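Local coordinates for protein AgaA (Rhizobium radiobacter, PDB 6HLX) that binds the opine agropinic acid, serving as the periplasmic substrate-binding component of an ABC import system, at residues A[240-246]-A[372-378]; A[255-259]-A[441-445]; A[265-271]-A[447-451]. All coordinates share one frame; numbering follows the deposited sequence.

Contact 1: A[240-246]-A[372-378]; sequences FMGLQFN and YDFTVMG. With G9Z (agropinic acid), chain E; EDO (1,2-ethanediol), chain B.
Gln244 and Met377 cross at about a right angle on the ligand side of an antiparallel strand pair, 240-245 with 374-378, inside the mixed sheet of one lobe of this periplasmic binding protein. This is the tight part: Gln244 OE1 comes to 3.2 Å from Met377 CB. Gly242 faces Met377 and Gln244 faces Thr375 as hydrogen-bonded pairs; the bond from Gln244 N to Thr375 O (3.1 Å) is nearly straight at 170°. Glycine suits position 242 because the methionine chain, reaching toward Phe240, sweeps past where a side chain would stand. Met377 runs out extended through chi1 (169°) and chi2, then turns at chi3, which sets its sulfur at the edge of the Phe240 ring, a Met-aromatic contact, and its CE 3.8 Å from Phe240 CE1.

The other face of the sheet is packed with apolar groups. There Met241 CE meets Val376 CG1 at 3.6 Å, Leu243 CD2 touches Phe374 CD2 at 3.8 Å, and the Phe245 and Phe374 rings run nearly parallel but slid apart. Met241, Leu243 and Val376 lie under helix 333-347, and the two phenylalanine rings also meet Phe252.

Toward Tyr372 and Asp373, both partly exposed, side-chain packing thins, though Asn246 N still bonds Asp373 O. Asn246 ND2 donates to Tyr372 O (3.1 Å) while its OD1 accepts from Lys248 N. At the pocket, the carbonyls of Thr402 and Asn404 hold Gln244 NE2, fixing the amide rotation: agropinic acid OAS donates to Gln244 OE1 at 2.6 Å, and its OAP to Gly378 O at 2.7 Å.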
loop_
_atom_site.group_PDB
_atom_site.type_symbol
_atom_site.label_atom_id
_atom_site.label_comp_id
_atom_site.label_asym_id
_atom_site.label_seq_id
_atom_site.Cartn_x
_atom_site.Cartn_y
_atom_site.Cartn_z
ATOM N N PHE A 240 6.122 7.095 -3.606
ATOM C CA PHE A 240 6.967 7.396 -4.759
ATOM C C PHE A 240 6.198 7.018 -6.044
ATOM O O PHE A 240 5.245 6.214 -6.002
ATOM C CB PHE A 240 8.316 6.635 -4.687
ATOM C CG PHE A 240 8.195 5.171 -4.311
ATOM C CD1 PHE A 240 7.732 4.229 -5.233
ATOM C CD2 PHE A 240 8.555 4.730 -3.043
ATOM C CE1 PHE A 240 7.593 2.878 -4.872
ATOM C CE2 PHE A 240 8.437 3.373 -2.693
ATOM C CZ PHE A 240 7.946 2.457 -3.605
ATOM N N MET A 241 6.632 7.583 -7.168
ATOM C CA MET A 241 6.143 7.264 -8.517
ATOM C C MET A 241 7.279 6.576 -9.253
ATOM O O MET A 241 8.425 7.020 -9.180
ATOM C CB MET A 241 5.724 8.520 -9.318
ATOM C CG MET A 241 4.535 9.269 -8.712
ATOM S SD MET A 241 3.042 8.280 -8.560
ATOM C CE MET A 241 2.654 8.007 -10.264
ATOM N N GLY A 242 6.957 5.545 -10.017
ATOM C CA GLY A 242 7.970 4.819 -10.781
ATOM C C GLY A 242 7.335 3.845 -11.745
ATOM O O GLY A 242 6.213 4.075 -12.206
ATOM N N LEU A 243 8.058 2.764 -12.078
ATOM C CA LEU A 243 7.534 1.761 -13.000
ATOM C C LEU A 243 7.825 0.362 -12.498
ATOM O O LEU A 243 8.924 0.103 -11.997
ATOM C CB LEU A 243 8.209 1.917 -14.387
ATOM C CG LEU A 243 7.849 3.165 -15.212
ATOM C CD1 LEU A 243 8.845 3.356 -16.345
ATOM C CD2 LEU A 243 6.416 3.046 -15.808
ATOM N N GLN A 244 6.869 -0.537 -12.727
ATOM C CA GLN A 244 6.983 -1.983 -12.529
ATOM C C GLN A 244 6.973 -2.555 -13.936
ATOM O O GLN A 244 6.183 -2.105 -14.778
ATOM C CB GLN A 244 5.783 -2.542 -11.740
ATOM C CG GLN A 244 5.838 -2.166 -10.277
ATOM C CD GLN A 244 4.493 -2.257 -9.630
ATOM O OE1 GLN A 244 3.869 -1.228 -9.374
ATOM N NE2 GLN A 244 3.997 -3.479 -9.381
ATOM N N PHE A 245 7.845 -3.526 -14.194
ATOM C CA PHE A 245 7.988 -4.146 -15.519
ATOM C C PHE A 245 7.612 -5.620 -15.493
ATOM O O PHE A 245 8.084 -6.359 -14.612
ATOM C CB PHE A 245 9.466 -4.053 -15.979
ATOM C CG PHE A 245 10.025 -2.649 -16.070
ATOM C CD1 PHE A 245 10.635 -2.055 -14.976
ATOM C CD2 PHE A 245 9.945 -1.926 -17.251
ATOM C CE1 PHE A 245 11.167 -0.762 -15.067
ATOM C CE2 PHE A 245 10.462 -0.631 -17.334
ATOM C CZ PHE A 245 11.035 -0.044 -16.227
ATOM N N ASN A 246 6.860 -6.080 -16.502
ATOM C CA ASN A 246 6.612 -7.510 -16.618
ATOM C C ASN A 246 7.840 -8.064 -17.348
ATOM O O ASN A 246 8.028 -7.805 -18.555
ATOM C CB ASN A 246 5.346 -7.796 -17.414
ATOM C CG ASN A 246 5.002 -9.250 -17.464
ATOM O OD1 ASN A 246 5.875 -10.118 -17.388
ATOM N ND2 ASN A 246 3.709 -9.552 -17.581
ATOM N N TYR A 372 -0.002 -7.027 -18.306
ATOM C CA TYR A 372 0.558 -5.766 -18.781
ATOM C C TYR A 372 2.007 -5.977 -19.202
ATOM O O TYR A 372 2.589 -6.993 -18.825
ATOM C CB TYR A 372 0.472 -4.694 -17.663
ATOM C CG TYR A 372 1.257 -4.970 -16.391
ATOM C CD1 TYR A 372 2.593 -4.587 -16.276
ATOM C CD2 TYR A 372 0.633 -5.494 -15.256
ATOM C CE1 TYR A 372 3.296 -4.747 -15.083
ATOM C CE2 TYR A 372 1.342 -5.701 -14.066
ATOM C CZ TYR A 372 2.672 -5.312 -13.981
ATOM O OH TYR A 372 3.367 -5.423 -12.796
ATOM N N ASP A 373 2.594 -5.001 -19.940
ATOM C CA ASP A 373 4.014 -4.993 -20.362
ATOM C C ASP A 373 4.778 -4.230 -19.251
ATOM O O ASP A 373 5.753 -4.733 -18.700
ATOM C CB ASP A 373 4.167 -4.270 -21.710
ATOM C CG ASP A 373 3.457 -4.937 -22.884
ATOM O OD1 ASP A 373 3.178 -6.146 -22.797
ATOM O OD2 ASP A 373 3.163 -4.234 -23.881
ATOM N N PHE A 374 4.290 -3.030 -18.906
ATOM C CA PHE A 374 4.777 -2.248 -17.760
ATOM C C PHE A 374 3.683 -1.366 -17.240
ATOM O O PHE A 374 2.686 -1.160 -17.932
ATOM C CB PHE A 374 6.106 -1.498 -17.998
ATOM C CG PHE A 374 6.197 -0.315 -18.937
ATOM C CD1 PHE A 374 5.464 -0.286 -20.129
ATOM C CD2 PHE A 374 7.144 0.689 -18.720
ATOM C CE1 PHE A 374 5.643 0.750 -21.054
ATOM C CE2 PHE A 374 7.322 1.727 -19.647
ATOM C CZ PHE A 374 6.568 1.747 -20.807
ATOM N N THR A 375 3.793 -0.946 -15.971
ATOM C CA THR A 375 2.719 -0.154 -15.343
ATOM C C THR A 375 3.273 0.960 -14.502
ATOM O O THR A 375 4.360 0.812 -13.931
ATOM C CB THR A 375 1.743 -1.052 -14.533
ATOM O OG1 THR A 375 0.629 -0.274 -14.050
ATOM C CG2 THR A 375 2.407 -1.745 -13.307
ATOM N N VAL A 376 2.562 2.098 -14.498
ATOM C CA VAL A 376 2.897 3.221 -13.618
ATOM C C VAL A 376 2.711 2.702 -12.172
ATOM O O VAL A 376 1.670 2.124 -11.823
ATOM C CB VAL A 376 2.013 4.456 -13.904
ATOM C CG1 VAL A 376 2.172 5.524 -12.821
ATOM C CG2 VAL A 376 2.344 5.031 -15.287
ATOM N N MET A 377 3.724 2.936 -11.337
ATOM C CA MET A 377 3.722 2.491 -9.945
ATOM C C MET A 377 3.614 3.738 -9.075
ATOM O O MET A 377 4.482 4.596 -9.147
ATOM C CB MET A 377 5.075 1.755 -9.659
ATOM C CG MET A 377 5.331 1.453 -8.172
ATOM S SD MET A 377 6.867 0.528 -7.899
ATOM C CE MET A 377 8.151 1.772 -8.415
ATOM N N GLY A 378 2.549 3.822 -8.288
ATOM C CA GLY A 378 2.316 4.866 -7.291
ATOM C C GLY A 378 2.205 4.106 -5.991
ATOM O O GLY A 378 1.195 3.443 -5.760
HETATM O OAM G9Z E . -4.987 2.712 -4.546
HETATM C CAB G9Z E . -4.405 3.501 -5.304
HETATM C CAC G9Z E . -5.094 4.400 -6.144
HETATM C CB G9Z E . -3.997 5.210 -6.901
HETATM C CA G9Z E . -2.685 4.540 -6.531
HETATM C C G9Z E . -1.729 5.498 -6.065
HETATM O O G9Z E . -1.755 5.840 -4.851
HETATM N N G9Z E . -3.075 3.510 -5.513
HETATM C CAG G9Z E . -2.088 2.670 -4.733
HETATM C CAH G9Z E . -1.604 1.493 -5.581
HETATM O OAP G9Z E . -0.900 2.048 -6.692
HETATM C CAI G9Z E . -0.685 0.544 -4.807
HETATM O OAQ G9Z E . -1.237 0.327 -3.484
HETATM C CAJ G9Z E . -0.584 -0.857 -5.500
HETATM O OAR G9Z E . 0.283 -1.711 -4.733
HETATM C CAK G9Z E . -0.161 -0.860 -6.989
HETATM O OAT G9Z E . -0.390 -2.167 -7.551
HETATM C CAL G9Z E . 1.290 -0.398 -7.195
HETATM O OAS G9Z E . 1.578 -0.295 -8.607
HETATM O OXT G9Z E . -0.923 5.983 -6.905
HETATM C C1 EDO B . 4.071 -10.896 -21.681
HETATM O O1 EDO B . 4.592 -10.774 -22.989
HETATM C C2 EDO B . 4.232 -9.541 -20.949
HETATM O O2 EDO B . 3.416 -8.549 -21.549
#

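Contact 2: A[255-259]-A[441-445]; sequences PEVRQ and LELSP
The guanidinium of Arg258 lies between two prolines, with Pro445 CA over one face and Pro255 N over the opposite one, offset toward the rim. Its edge is turned to Leu443: NE (3.1 Å) and NH1 (2.8 Å) both donate to Leu443 O, which lies almost in the guanidinium plane, so one oxygen is gripped side-on by two nitrogens. Arginine suits the place because the carbonyls in the last turn of helix 426-443 lack partners from a following turn, and a cation there should also agree with the helix dipole. The bend at chi3 (-68°) swings the group across to that carbonyl, while NH2 binds Phe252 O.

The flat amide of Gln259 reaches the same helix end less firmly. Its NE2 makes a weak bond to Glu442 O (3.0 Å) and is hydrogen-bonded more strongly to Tyr301 OH. Ser444, with positive phi, ends the helix and folds its OG back to Leu441 O at 2.8 Å. Beside these polar ties Pro255 CG packs along Leu443 CD2 at 3.8 Å; a proline costs no helical hydrogen bond in the first turn, where backbone N-H groups have no carbonyl of a preceding turn to meet.

The start of helix 255-264, which follows strand 240-245, is thus joined to the end of helix 426-443 just before strand 446-451, while Glu256 and Val257 turn to helix 306-315.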
loop_
_atom_site.group_PDB
_atom_site.type_symbol
_atom_site.label_atom_id
_atom_site.label_comp_id
_atom_site.label_asym_id
_atom_site.label_seq_id
_atom_site.Cartn_x
_atom_site.Cartn_y
_atom_site.Cartn_z
ATOM N N PRO A 255 18.342 -5.794 -17.954
ATOM C CA PRO A 255 18.708 -4.632 -17.114
ATOM C C PRO A 255 19.069 -3.368 -17.915
ATOM O O PRO A 255 18.744 -2.269 -17.464
ATOM C CB PRO A 255 19.905 -5.157 -16.304
ATOM C CG PRO A 255 19.630 -6.637 -16.187
ATOM C CD PRO A 255 19.131 -6.988 -17.572
ATOM N N GLU A 256 19.736 -3.514 -19.089
ATOM C CA GLU A 256 20.107 -2.357 -19.918
ATOM C C GLU A 256 18.891 -1.589 -20.448
ATOM O O GLU A 256 18.966 -0.367 -20.607
ATOM C CB GLU A 256 21.035 -2.769 -21.067
ATOM C CG GLU A 256 22.425 -3.191 -20.612
ATOM C CD GLU A 256 23.312 -3.799 -21.684
ATOM O OE1 GLU A 256 24.551 -3.720 -21.534
ATOM O OE2 GLU A 256 22.775 -4.359 -22.669
ATOM N N VAL A 257 17.769 -2.295 -20.713
ATOM C CA VAL A 257 16.533 -1.647 -21.193
ATOM C C VAL A 257 15.875 -0.888 -20.028
ATOM O O VAL A 257 15.421 0.256 -20.196
ATOM C CB VAL A 257 15.547 -2.642 -21.878
ATOM C CG1 VAL A 257 14.163 -2.020 -22.114
ATOM C CG2 VAL A 257 16.129 -3.183 -23.191
ATOM N N ARG A 258 15.815 -1.530 -18.848
ATOM C CA ARG A 258 15.198 -0.900 -17.681
ATOM C C ARG A 258 16.009 0.340 -17.281
ATOM O O ARG A 258 15.420 1.398 -17.061
ATOM C CB ARG A 258 15.047 -1.912 -16.530
ATOM C CG ARG A 258 14.249 -3.157 -16.973
ATOM C CD ARG A 258 13.897 -4.052 -15.799
ATOM N NE ARG A 258 15.071 -4.691 -15.202
ATOM C CZ ARG A 258 15.306 -5.997 -15.202
ATOM N NH1 ARG A 258 16.361 -6.484 -14.568
ATOM N NH2 ARG A 258 14.495 -6.825 -15.854
ATOM N N GLN A 259 17.359 0.238 -17.310
ATOM C CA GLN A 259 18.249 1.379 -17.038
ATOM C C GLN A 259 18.084 2.457 -18.103
ATOM O O GLN A 259 18.058 3.634 -17.744
ATOM C CB GLN A 259 19.730 0.958 -16.946
ATOM C CG GLN A 259 20.068 0.139 -15.696
ATOM C CD GLN A 259 21.467 0.422 -15.169
ATOM O OE1 GLN A 259 22.203 1.252 -15.685
ATOM N NE2 GLN A 259 21.854 -0.231 -14.098
ATOM N N LEU A 441 20.333 -1.457 -8.038
ATOM C CA LEU A 441 20.593 -0.417 -9.048
ATOM C C LEU A 441 21.116 -1.049 -10.337
ATOM O O LEU A 441 20.662 -0.707 -11.433
ATOM C CB LEU A 441 21.634 0.580 -8.512
ATOM C CG LEU A 441 21.127 1.530 -7.433
ATOM C CD1 LEU A 441 22.310 2.194 -6.691
ATOM C CD2 LEU A 441 20.197 2.595 -8.048
ATOM N N GLU A 442 22.070 -1.980 -10.205
ATOM C CA GLU A 442 22.652 -2.668 -11.351
ATOM C C GLU A 442 21.583 -3.331 -12.239
ATOM O O GLU A 442 21.590 -3.144 -13.467
ATOM C CB GLU A 442 23.664 -3.714 -10.862
ATOM C CG GLU A 442 24.282 -4.501 -12.002
ATOM C CD GLU A 442 25.203 -5.631 -11.582
ATOM O OE1 GLU A 442 25.681 -6.360 -12.482
ATOM O OE2 GLU A 442 25.443 -5.794 -10.363
ATOM N N LEU A 443 20.670 -4.083 -11.619
ATOM C CA LEU A 443 19.636 -4.812 -12.353
ATOM C C LEU A 443 18.403 -3.981 -12.657
ATOM O O LEU A 443 17.692 -4.260 -13.633
ATOM C CB LEU A 443 19.255 -6.113 -11.626
ATOM C CG LEU A 443 20.371 -7.159 -11.415
ATOM C CD1 LEU A 443 19.816 -8.355 -10.678
ATOM C CD2 LEU A 443 20.985 -7.628 -12.736
ATOM N N SER A 444 18.151 -2.947 -11.834
ATOM C CA SER A 444 16.998 -2.054 -11.956
ATOM C C SER A 444 15.668 -2.771 -12.306
ATOM O O SER A 444 15.002 -2.362 -13.267
ATOM C CB SER A 444 17.296 -0.935 -12.949
ATOM O OG SER A 444 18.162 0.014 -12.350
ATOM N N PRO A 445 15.252 -3.826 -11.560
ATOM C CA PRO A 445 13.936 -4.443 -11.837
ATOM C C PRO A 445 12.808 -3.435 -11.621
ATOM O O PRO A 445 11.775 -3.527 -12.267
ATOM C CB PRO A 445 13.850 -5.578 -10.819
ATOM C CG PRO A 445 14.739 -5.136 -9.683
ATOM C CD PRO A 445 15.885 -4.429 -10.361
#

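Contact 3: A[265-271]-A[447-451]; sequences VDRSAII and VYFMW. With ZN (zinc ion), chain O.
The ring of Phe449 is the main bump of this contact, and Val265, Arg267 and Ile270 form the hollow that takes it. Val265 lies over one face: its CG1 sits 4.1 Å from the ring centroid and only 14° off the ring normal, a CH-pi contact, and its CB comes to 3.6 Å from Phe449 CE1. Ile270 reaches the ring at CD2 with its CD1, 3.7 Å away. At the rim runs Arg267, its NE in the ring plane; the guanidinium stands steeply to the ring, planes 75° apart, so that Phe449 CD1 lies over a guanidinium face. A long, flexible arginine suits this place: its stem lies along the Phe449 backbone and its guanidinium against the ring edge, while NH1 binds Ala262 O, and NH2 is linked to Tyr448 O through one water.

The second bump, Met450, sits in a classic beta bulge of strand 446-451. Phe449 and Met450 together oppose Met241, and both side chains reach the helix. In the conformer described, one of two, Met450 CG stands between the backbone N and the carbonyl carbon (chi1 62°), which carries SD into the groove between two successive helix residues, 3.5 Å from Ile270 CG2 and 3.6 Å from Ile271 CG1. Branched isoleucines make firm walls for such a pliant chain.

At the N-terminal end of helix 267-274, directed away from the strand, Asp266 is the N-cap, taking Ala269 N on the anti lone pair of OD2, while its OD1 binds a zinc ion at 1.9 Å.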
loop_
_atom_site.group_PDB
_atom_site.type_symbol
_atom_site.label_atom_id
_atom_site.label_comp_id
_atom_site.label_asym_id
_atom_site.label_seq_id
_atom_site.Cartn_x
_atom_site.Cartn_y
_atom_site.Cartn_z
ATOM N N VAL A 265 13.845 9.235 -18.872
ATOM C CA VAL A 265 12.693 9.982 -18.372
ATOM C C VAL A 265 13.114 11.177 -17.538
ATOM O O VAL A 265 13.670 10.998 -16.461
ATOM C CB VAL A 265 11.676 9.071 -17.639
ATOM C CG1 VAL A 265 10.466 9.881 -17.150
ATOM C CG2 VAL A 265 11.212 7.925 -18.533
ATOM N N ASP A 266 12.821 12.402 -18.026
ATOM C CA ASP A 266 13.116 13.595 -17.264
ATOM C C ASP A 266 12.143 13.656 -16.077
ATOM O O ASP A 266 10.920 13.652 -16.261
ATOM C CB ASP A 266 12.983 14.868 -18.091
ATOM C CG ASP A 266 13.581 16.011 -17.322
ATOM O OD1 ASP A 266 14.820 16.229 -17.442
ATOM O OD2 ASP A 266 12.839 16.657 -16.555
ATOM N N ARG A 267 12.694 13.698 -14.871
ATOM C CA ARG A 267 11.869 13.663 -13.661
ATOM C C ARG A 267 11.109 14.959 -13.408
ATOM O O ARG A 267 9.990 14.910 -12.873
ATOM C CB ARG A 267 12.707 13.226 -12.472
ATOM C CG ARG A 267 13.049 11.751 -12.615
ATOM C CD ARG A 267 14.418 11.457 -12.135
ATOM N NE ARG A 267 14.699 10.020 -12.152
ATOM C CZ ARG A 267 15.316 9.375 -13.136
ATOM N NH1 ARG A 267 15.652 10.010 -14.249
ATOM N NH2 ARG A 267 15.561 8.078 -13.032
ATOM N N SER A 268 11.657 16.108 -13.852
ATOM C CA SER A 268 10.929 17.374 -13.716
ATOM C C SER A 268 9.704 17.400 -14.618
ATOM O O SER A 268 8.749 18.078 -14.285
ATOM C CB SER A 268 11.831 18.566 -14.024
ATOM O OG SER A 268 12.900 18.606 -13.096
ATOM N N ALA A 269 9.722 16.672 -15.765
ATOM C CA ALA A 269 8.557 16.620 -16.662
ATOM C C ALA A 269 7.395 15.970 -15.923
ATOM O O ALA A 269 6.275 16.457 -16.015
ATOM C CB ALA A 269 8.879 15.842 -17.934
ATOM N N ILE A 270 7.665 14.915 -15.134
ATOM C CA ILE A 270 6.603 14.269 -14.346
ATOM C C ILE A 270 6.114 15.206 -13.227
ATOM O O ILE A 270 4.912 15.437 -13.110
ATOM C CB ILE A 270 7.033 12.879 -13.804
ATOM C CG1 ILE A 270 7.275 11.890 -14.978
ATOM C CG2 ILE A 270 5.957 12.338 -12.824
ATOM C CD1 ILE A 270 7.954 10.611 -14.573
ATOM N N ILE A 271 7.044 15.747 -12.421
ATOM C CA ILE A 271 6.706 16.639 -11.296
ATOM C C ILE A 271 5.877 17.844 -11.765
ATOM O O ILE A 271 4.843 18.140 -11.162
ATOM C CB ILE A 271 7.988 17.061 -10.515
ATOM C CG1 ILE A 271 8.654 15.831 -9.846
ATOM C CG2 ILE A 271 7.693 18.177 -9.486
ATOM C CD1 ILE A 271 10.114 16.031 -9.426
ATOM N N VAL A 447 12.072 0.883 -11.351
ATOM C CA VAL A 447 12.632 2.194 -11.692
ATOM C C VAL A 447 11.808 3.225 -10.927
ATOM O O VAL A 447 10.570 3.099 -10.843
ATOM C CB VAL A 447 12.655 2.422 -13.223
ATOM C CG1 VAL A 447 12.761 3.905 -13.556
ATOM C CG2 VAL A 447 13.804 1.635 -13.869
ATOM N N TYR A 448 12.489 4.242 -10.335
ATOM C CA TYR A 448 11.795 5.239 -9.513
ATOM C C TYR A 448 12.066 6.633 -10.052
ATOM O O TYR A 448 13.201 6.931 -10.444
ATOM C CB TYR A 448 12.290 5.157 -8.056
ATOM C CG TYR A 448 12.231 3.768 -7.466
ATOM C CD1 TYR A 448 13.319 2.902 -7.561
ATOM C CD2 TYR A 448 11.113 3.340 -6.748
ATOM C CE1 TYR A 448 13.271 1.618 -7.018
ATOM C CE2 TYR A 448 11.064 2.066 -6.182
ATOM C CZ TYR A 448 12.158 1.219 -6.300
ATOM O OH TYR A 448 12.135 -0.030 -5.739
ATOM N N PHE A 449 11.036 7.500 -10.018
ATOM C CA PHE A 449 11.183 8.839 -10.574
ATOM C C PHE A 449 11.059 9.969 -9.597
ATOM O O PHE A 449 11.767 10.962 -9.766
ATOM C CB PHE A 449 10.165 9.055 -11.709
ATOM C CG PHE A 449 10.405 8.153 -12.903
ATOM C CD1 PHE A 449 11.679 8.018 -13.449
ATOM C CD2 PHE A 449 9.358 7.424 -13.464
ATOM C CE1 PHE A 449 11.900 7.178 -14.558
ATOM C CE2 PHE A 449 9.580 6.591 -14.570
ATOM C CZ PHE A 449 10.846 6.470 -15.098
ATOM N N MET A 450 10.147 9.864 -8.606
ATOM C CA MET A 450 9.940 10.987 -7.696
ATOM C C MET A 450 9.238 10.596 -6.412
ATOM O O MET A 450 8.527 9.582 -6.389
ATOM C CB MET A 450 9.085 12.070 -8.398
ATOM C CG MET A 450 7.695 11.579 -8.781
ATOM S SD MET A 450 6.601 12.858 -9.380
ATOM C CE MET A 450 6.158 13.674 -7.815
ATOM N N TRP A 451 9.406 11.423 -5.372
ATOM C CA TRP A 451 8.679 11.291 -4.102
ATOM C C TRP A 451 7.499 12.246 -4.297
ATOM O O TRP A 451 7.690 13.383 -4.785
ATOM C CB TRP A 451 9.493 11.833 -2.921
ATOM C CG TRP A 451 10.681 11.006 -2.574
ATOM C CD1 TRP A 451 11.990 11.341 -2.755
ATOM C CD2 TRP A 451 10.674 9.693 -1.988
ATOM N NE1 TRP A 451 12.805 10.331 -2.290
ATOM C CE2 TRP A 451 12.024 9.316 -1.797
ATOM C CE3 TRP A 451 9.656 8.829 -1.542
ATOM C CZ2 TRP A 451 12.384 8.084 -1.244
ATOM C CZ3 TRP A 451 10.014 7.616 -0.956
ATOM C CH2 TRP A 451 11.366 7.253 -0.821
HETATM ZN ZN ZN O . 15.357 17.555 -16.192
HETATM O O HOH W 1 14.324 19.210 -16.165
HETATM O O HOH W 2 15.874 6.763 -10.612
#

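In the fold
Contacts 1 and 3 share one sheet: strands 240-245 and 446-451 are neighbours, joined for instance by a probable bond from Leu243 N to Val447 O (2.8 Å), and their centres lie about 13 Å apart. Contact 2 lies just beyond the Phe245 end of strand 240-245, its centre about 14 Å from that of contact 1; Phe245 CD1 packs 3.3 Å from Pro445 O. Contacts 2 and 3 are consecutive along both chain segments, with centres about 16 Å apart. Contact 1 alone contributes residues to the agropinic acid pocket. Contact 3 lies one strand back, the Tyr448 side chain about 10 Å from the ligand, and contact 2 is distant from the ligand and zinc sites.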